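Local coordinates for protein leucine aminopeptidase (Parabacteroides distasonis, PDB 3TC8) that binds zinc and probably acts as an aminopeptidase of the M28 family, whose members include glutaminyl-peptide cyclotransferases, at residues A24-A29 with L135-R140; V31-A36 with G51-S56. All coordinates share one frame; numbering follows the deposited sequence.

Contact 1 of 2, residues A24-A29 with L135-R140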
loop_
_atom_site.group_PDB
_atom_site.type_symbol
_atom_site.label_atom_id
_atom_site.label_comp_id
_atom_site.label_asym_id
_atom_site.label_seq_id
_atom_site.Cartn_x
_atom_site.Cartn_y
_atom_site.Cartn_z
ATOM N N ALA A 24 -0.670 15.857 -6.790
ATOM C CA ALA A 24 -1.812 15.109 -6.288
ATOM C C ALA A 24 -2.842 14.838 -7.381
ATOM O O ALA A 24 -3.525 13.804 -7.318
ATOM C CB ALA A 24 -2.432 15.804 -5.110
ATOM N N ASP A 25 -2.994 15.718 -8.367
ATOM C CA ASP A 25 -3.874 15.471 -9.513
ATOM C C ASP A 25 -3.428 14.218 -10.225
ATOM O O ASP A 25 -4.234 13.386 -10.650
ATOM C CB ASP A 25 -3.828 16.614 -10.548
ATOM C CG ASP A 25 -4.650 17.837 -10.149
ATOM O OD1 ASP A 25 -5.513 17.782 -9.239
ATOM O OD2 ASP A 25 -4.437 18.881 -10.819
ATOM N N SER A 26 -2.133 14.098 -10.429
ATOM C CA SER A 26 -1.554 12.944 -11.044
ATOM C C SER A 26 -1.775 11.658 -10.248
ATOM O O SER A 26 -2.174 10.625 -10.801
ATOM C CB SER A 26 -0.065 13.182 -11.290
ATOM O OG SER A 26 0.614 11.990 -11.671
ATOM N N ALA A 27 -1.519 11.740 -8.948
ATOM C CA ALA A 27 -1.784 10.585 -8.105
ATOM C C ALA A 27 -3.258 10.162 -8.202
ATOM O O ALA A 27 -3.568 8.975 -8.264
ATOM C CB ALA A 27 -1.386 10.894 -6.667
ATOM N N TYR A 28 -4.157 11.132 -8.133
ATOM C CA TYR A 28 -5.577 10.840 -8.235
ATOM C C TYR A 28 -5.900 10.106 -9.536
ATOM O O TYR A 28 -6.621 9.109 -9.550
ATOM C CB TYR A 28 -6.354 12.153 -8.145
ATOM C CG TYR A 28 -7.846 12.002 -8.195
ATOM C CD1 TYR A 28 -8.531 11.812 -9.383
ATOM C CD2 TYR A 28 -8.577 12.057 -7.018
ATOM C CE1 TYR A 28 -9.944 11.676 -9.357
ATOM C CE2 TYR A 28 -9.965 11.919 -6.989
ATOM C CZ TYR A 28 -10.622 11.721 -8.147
ATOM O OH TYR A 28 -12.016 11.578 -8.132
ATOM N N ALA A 29 -5.320 10.569 -10.635
ATOM C CA ALA A 29 -5.551 9.933 -11.914
ATOM C C ALA A 29 -4.989 8.520 -11.925
ATOM O O ALA A 29 -5.576 7.645 -12.591
ATOM C CB ALA A 29 -4.959 10.766 -13.046
ATOM N N LEU A 135 2.215 5.885 -4.641
ATOM C CA LEU A 135 3.535 5.369 -4.959
ATOM C C LEU A 135 3.901 5.543 -6.419
ATOM O O LEU A 135 5.079 5.777 -6.722
ATOM C CB LEU A 135 3.672 3.905 -4.566
ATOM C CG LEU A 135 3.749 3.632 -3.065
ATOM C CD1 LEU A 135 3.942 2.153 -2.772
ATOM C CD2 LEU A 135 4.836 4.442 -2.344
ATOM N N LEU A 136 2.963 5.446 -7.353
ATOM C CA LEU A 136 3.252 5.723 -8.727
ATOM C C LEU A 136 3.700 7.156 -8.912
ATOM O O LEU A 136 4.652 7.405 -9.648
ATOM C CB LEU A 136 2.070 5.417 -9.666
ATOM C CG LEU A 136 1.779 3.925 -9.896
ATOM C CD1 LEU A 136 0.407 3.806 -10.576
ATOM C CD2 LEU A 136 2.867 3.281 -10.793
ATOM N N GLU A 137 3.032 8.099 -8.274
ATOM C CA GLU A 137 3.440 9.490 -8.395
ATOM C C GLU A 137 4.795 9.744 -7.746
ATOM O O GLU A 137 5.641 10.465 -8.288
ATOM C CB GLU A 137 2.354 10.387 -7.848
ATOM C CG GLU A 137 2.719 11.859 -7.793
ATOM C CD GLU A 137 3.128 12.470 -9.123
ATOM O OE1 GLU A 137 2.814 11.900 -10.197
ATOM O OE2 GLU A 137 3.722 13.594 -9.114
ATOM N N ILE A 138 5.060 9.119 -6.599
ATOM C CA ILE A 138 6.372 9.175 -5.953
ATOM C C ILE A 138 7.442 8.629 -6.887
ATOM O O ILE A 138 8.485 9.234 -7.104
ATOM C CB ILE A 138 6.335 8.454 -4.599
ATOM C CG1 ILE A 138 5.562 9.279 -3.575
ATOM C CG2 ILE A 138 7.761 8.114 -4.087
ATOM C CD1 ILE A 138 5.061 8.510 -2.406
ATOM N N ALA A 139 7.159 7.474 -7.513
ATOM C CA ALA A 139 8.092 6.852 -8.402
ATOM C C ALA A 139 8.335 7.714 -9.654
ATOM O O ALA A 139 9.456 7.783 -10.173
ATOM C CB ALA A 139 7.556 5.445 -8.791
ATOM N N ARG A 140 7.289 8.388 -10.140
ATOM C CA ARG A 140 7.445 9.293 -11.246
ATOM C C ARG A 140 8.436 10.398 -10.928
ATOM O O ARG A 140 9.320 10.759 -11.709
ATOM C CB ARG A 140 6.095 9.890 -11.667
ATOM C CG ARG A 140 6.161 10.669 -12.967
ATOM C CD ARG A 140 4.799 11.155 -13.448
ATOM N NE ARG A 140 4.273 12.238 -12.615
ATOM C CZ ARG A 140 4.333 13.517 -12.907
ATOM N NH1 ARG A 140 4.826 13.975 -14.057
ATOM N NH2 ARG A 140 3.859 14.357 -12.039
#

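Contact 2 of 2, residues V31-A36 with G51-S56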
loop_
_atom_site.group_PDB
_atom_site.type_symbol
_atom_site.label_atom_id
_atom_site.label_comp_id
_atom_site.label_asym_id
_atom_site.label_seq_id
_atom_site.Cartn_x
_atom_site.Cartn_y
_atom_site.Cartn_z
ATOM N N VAL A 31 -4.956 6.513 -9.328
ATOM C CA VAL A 31 -5.998 5.768 -8.646
ATOM C C VAL A 31 -7.126 5.455 -9.609
ATOM O O VAL A 31 -7.596 4.307 -9.698
ATOM C CB VAL A 31 -6.506 6.493 -7.360
ATOM C CG1 VAL A 31 -7.536 5.645 -6.637
ATOM C CG2 VAL A 31 -5.372 6.859 -6.407
ATOM N N ALA A 32 -7.607 6.488 -10.290
ATOM C CA ALA A 32 -8.716 6.320 -11.225
ATOM C C ALA A 32 -8.375 5.280 -12.309
ATOM O O ALA A 32 -9.230 4.488 -12.716
ATOM C CB ALA A 32 -9.036 7.684 -11.881
ATOM N N ASN A 33 -7.135 5.285 -12.777
ATOM C CA ASN A 33 -6.737 4.364 -13.838
ATOM C C ASN A 33 -6.793 2.916 -13.358
ATOM O O ASN A 33 -7.191 2.046 -14.119
ATOM C CB ASN A 33 -5.338 4.666 -14.367
ATOM C CG ASN A 33 -5.285 5.939 -15.202
ATOM O OD1 ASN A 33 -6.314 6.506 -15.586
ATOM N ND2 ASN A 33 -4.067 6.421 -15.454
ATOM N N GLN A 34 -6.399 2.652 -12.122
ATOM C CA GLN A 34 -6.556 1.325 -11.553
ATOM C C GLN A 34 -8.020 0.897 -11.469
ATOM O O GLN A 34 -8.394 -0.210 -11.904
ATOM C CB GLN A 34 -5.920 1.255 -10.172
ATOM C CG GLN A 34 -4.392 1.394 -10.184
ATOM C CD GLN A 34 -3.926 1.619 -8.785
ATOM O OE1 GLN A 34 -3.848 0.668 -7.986
ATOM N NE2 GLN A 34 -3.680 2.875 -8.449
ATOM N N VAL A 35 -8.837 1.763 -10.929
ATOM C CA VAL A 35 -10.237 1.456 -10.708
ATOM C C VAL A 35 -10.947 1.204 -12.046
ATOM O O VAL A 35 -11.872 0.403 -12.118
ATOM C CB VAL A 35 -10.901 2.551 -9.842
ATOM C CG1 VAL A 35 -12.413 2.358 -9.793
ATOM C CG2 VAL A 35 -10.299 2.500 -8.427
ATOM N N ALA A 36 -10.533 1.924 -13.082
ATOM C CA ALA A 36 -11.150 1.807 -14.404
ATOM C C ALA A 36 -11.077 0.409 -14.972
ATOM O O ALA A 36 -11.901 0.063 -15.817
ATOM C CB ALA A 36 -10.560 2.848 -15.322
ATOM N N GLY A 51 -2.190 -5.180 -13.669
ATOM C CA GLY A 51 -0.819 -5.497 -13.354
ATOM C C GLY A 51 0.123 -5.147 -14.469
ATOM O O GLY A 51 1.210 -4.624 -14.271
ATOM N N ASP A 52 -0.298 -5.458 -15.695
ATOM C CA ASP A 52 0.501 -5.072 -16.852
ATOM C C ASP A 52 0.709 -3.559 -16.954
ATOM O O ASP A 52 1.804 -3.081 -17.249
ATOM C CB ASP A 52 -0.130 -5.579 -18.161
ATOM C CG ASP A 52 -0.071 -7.078 -18.365
ATOM O OD1 ASP A 52 0.487 -7.807 -17.544
ATOM O OD2 ASP A 52 -0.588 -7.501 -19.426
ATOM N N TYR A 53 -0.348 -2.806 -16.681
ATOM C CA TYR A 53 -0.296 -1.352 -16.650
ATOM C C TYR A 53 0.656 -0.830 -15.569
ATOM O O TYR A 53 1.491 0.034 -15.840
ATOM C CB TYR A 53 -1.719 -0.826 -16.441
ATOM C CG TYR A 53 -1.764 0.665 -16.178
ATOM C CD1 TYR A 53 -1.588 1.594 -17.176
ATOM C CD2 TYR A 53 -1.918 1.127 -14.901
ATOM C CE1 TYR A 53 -1.575 2.949 -16.925
ATOM C CE2 TYR A 53 -1.894 2.520 -14.599
ATOM C CZ TYR A 53 -1.662 3.410 -15.646
ATOM O OH TYR A 53 -1.633 4.761 -15.419
ATOM N N LEU A 54 0.580 -1.382 -14.366
ATOM C CA LEU A 54 1.448 -0.944 -13.292
ATOM C C LEU A 54 2.911 -1.219 -13.607
ATOM O O LEU A 54 3.783 -0.380 -13.374
ATOM C CB LEU A 54 1.055 -1.645 -11.973
ATOM C CG LEU A 54 -0.314 -1.280 -11.431
ATOM C CD1 LEU A 54 -0.641 -2.125 -10.205
ATOM C CD2 LEU A 54 -0.439 0.218 -11.131
ATOM N N ALA A 55 3.194 -2.399 -14.150
ATOM C CA ALA A 55 4.554 -2.746 -14.525
ATOM C C ALA A 55 5.112 -1.780 -15.569
ATOM O O ALA A 55 6.267 -1.351 -15.511
ATOM C CB ALA A 55 4.654 -4.172 -15.008
ATOM N N SER A 56 4.300 -1.476 -16.584
ATOM C CA SER A 56 4.742 -0.566 -17.635
ATOM C C SER A 56 4.949 0.859 -17.143
ATOM O O SER A 56 5.838 1.551 -17.655
ATOM C CB SER A 56 3.857 -0.656 -18.882
ATOM O OG SER A 56 2.613 -0.145 -18.652
#

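Contact 1 of 2, residues A24-A29 with L135-R140
Ser26 lays its hydroxymethyl group over the carboxylate of Glu137, its CB resting on Glu137 OE1 and its OG donating a short hydrogen bond of 2.6 Å to that same OE1. With OG anti to the backbone N (chi1 169°), the hydroxyl is aimed across the helix interface, and it meets the oxygen from above, 48° out of the carboxylate plane. The opposite face of that plane is approached by Arg140, one helical turn further on: its NE donates a nearly straight bond to Glu137 OE1 (2.8 Å). Arg140 NH2 completes a side-on, two-nitrogen salt bridge by reaching the syn lone pair of Glu137 OE2 at 3.0 Å. A bend at chi3 curls the arginine back so that the carboxylate lies at the edge of the guanidinium. OE1 is therefore gripped by two donors, while OE2 also accepts bonds from Asn23 N and Gln141 NE2. So many donors around one buried carboxylate would favour its ionised form and fix its rotation. An alanine in place of Glu137 would probably leave the Arg140 guanidinium without its counter-charge and the Ser26 hydroxyl and Asn23 N without their acceptor. Beside this polar cluster the backbones come near, with Ala27 CA and Glu137 CA 5.3 Å apart. Ala27 CB rests on Glu137 CB at 4.0 Å. The small alanine lets the axes of 24-29 and 135-140 approach to 8.7 Å, their N-to-C directions 130° apart. Phe22 packs against both Ala27 and Glu137, and Tyr30, a turn on from Ser26, touches Glu137 and Arg140. Helix 125-144 thus meets helix 24-36 on one side and, through Leu135 and Ile138, strand 96-102 of the central sheet on another, Ile138 also touching helix 292-308.

Contact 2 of 2, residues V31-A36 with G51-S56
Asn33 and Tyr53 cross at about a right angle, the amide plane standing 87° from the ring plane, and they meet at the phenol oxygen. Asn33 ND2 donates to Tyr53 OH over 2.9 Å with an N-H...O angle of 152°, the oxygen lying somewhat tilted from the amide plane. Behind this bond the asparagine also touches the ring by its carbon: Asn33 CB lies 4.1 Å from Tyr53 CE2, so the hydroxyl end of the phenol rests beside the stem of the amide as well as at its nitrogen. Tyr53 bridges most of the distance between the helices, since its CG is anti to the backbone N (chi1 171°) and the ring extends toward helix 24-36. The asparagine supplies the shorter arm from the other side. Nearer the interior, the contact becomes apolar: Leu54 brings its CD2 methyl to 4.2 Å from Gln34 CG, a loose van der Waals touch on the methylene part of the glutamine. The polar end of Gln34 is engaged elsewhere, its NE2 donating to Tyr30 O of its own helix and to Gly129 O of helix 125-144, which ties the buried amide down away from Leu54. The nearest backbones here, at Gln34 and Leu54, have their CA atoms 8.5 Å apart, so the backbones stay apart and side chains alone span the gap between the two segments. A polar bond toward the partly exposed side and a hydrocarbon touch toward the interior make up the whole junction. On the inner side, Val132 of helix 125-144 packs against both Gln34 and Leu54, and Leu136 adds to the leucine. Elsewhere on helix 45-60, the exposed Asp52 forms a salt bridge with Arg83 of strand 79-89.

How the contacts relate
The two contacts lie 12 Å apart, centre to centre, and both use helix 24-36: its first turns, 24-29, serve contact 1 and its later turns, 31-36, serve contact 2. In sequence, contact 2 is nested inside the long loop closed by contact 1, since 51-56 follows soon after whereas 135-140 comes beyond three strands. They also touch directly, Leu136 CD1 of helix 125-144 lying 3.7 Å from Leu54 CD2 of helix 45-60. Helix 24-36 is thus joined to two helices that themselves pack together. The contacts themselves stay clear of the metal, while helix 125-144 reaches it through the zinc ligand Asp127, whose side chain lies about 10 Å from that of Gln34.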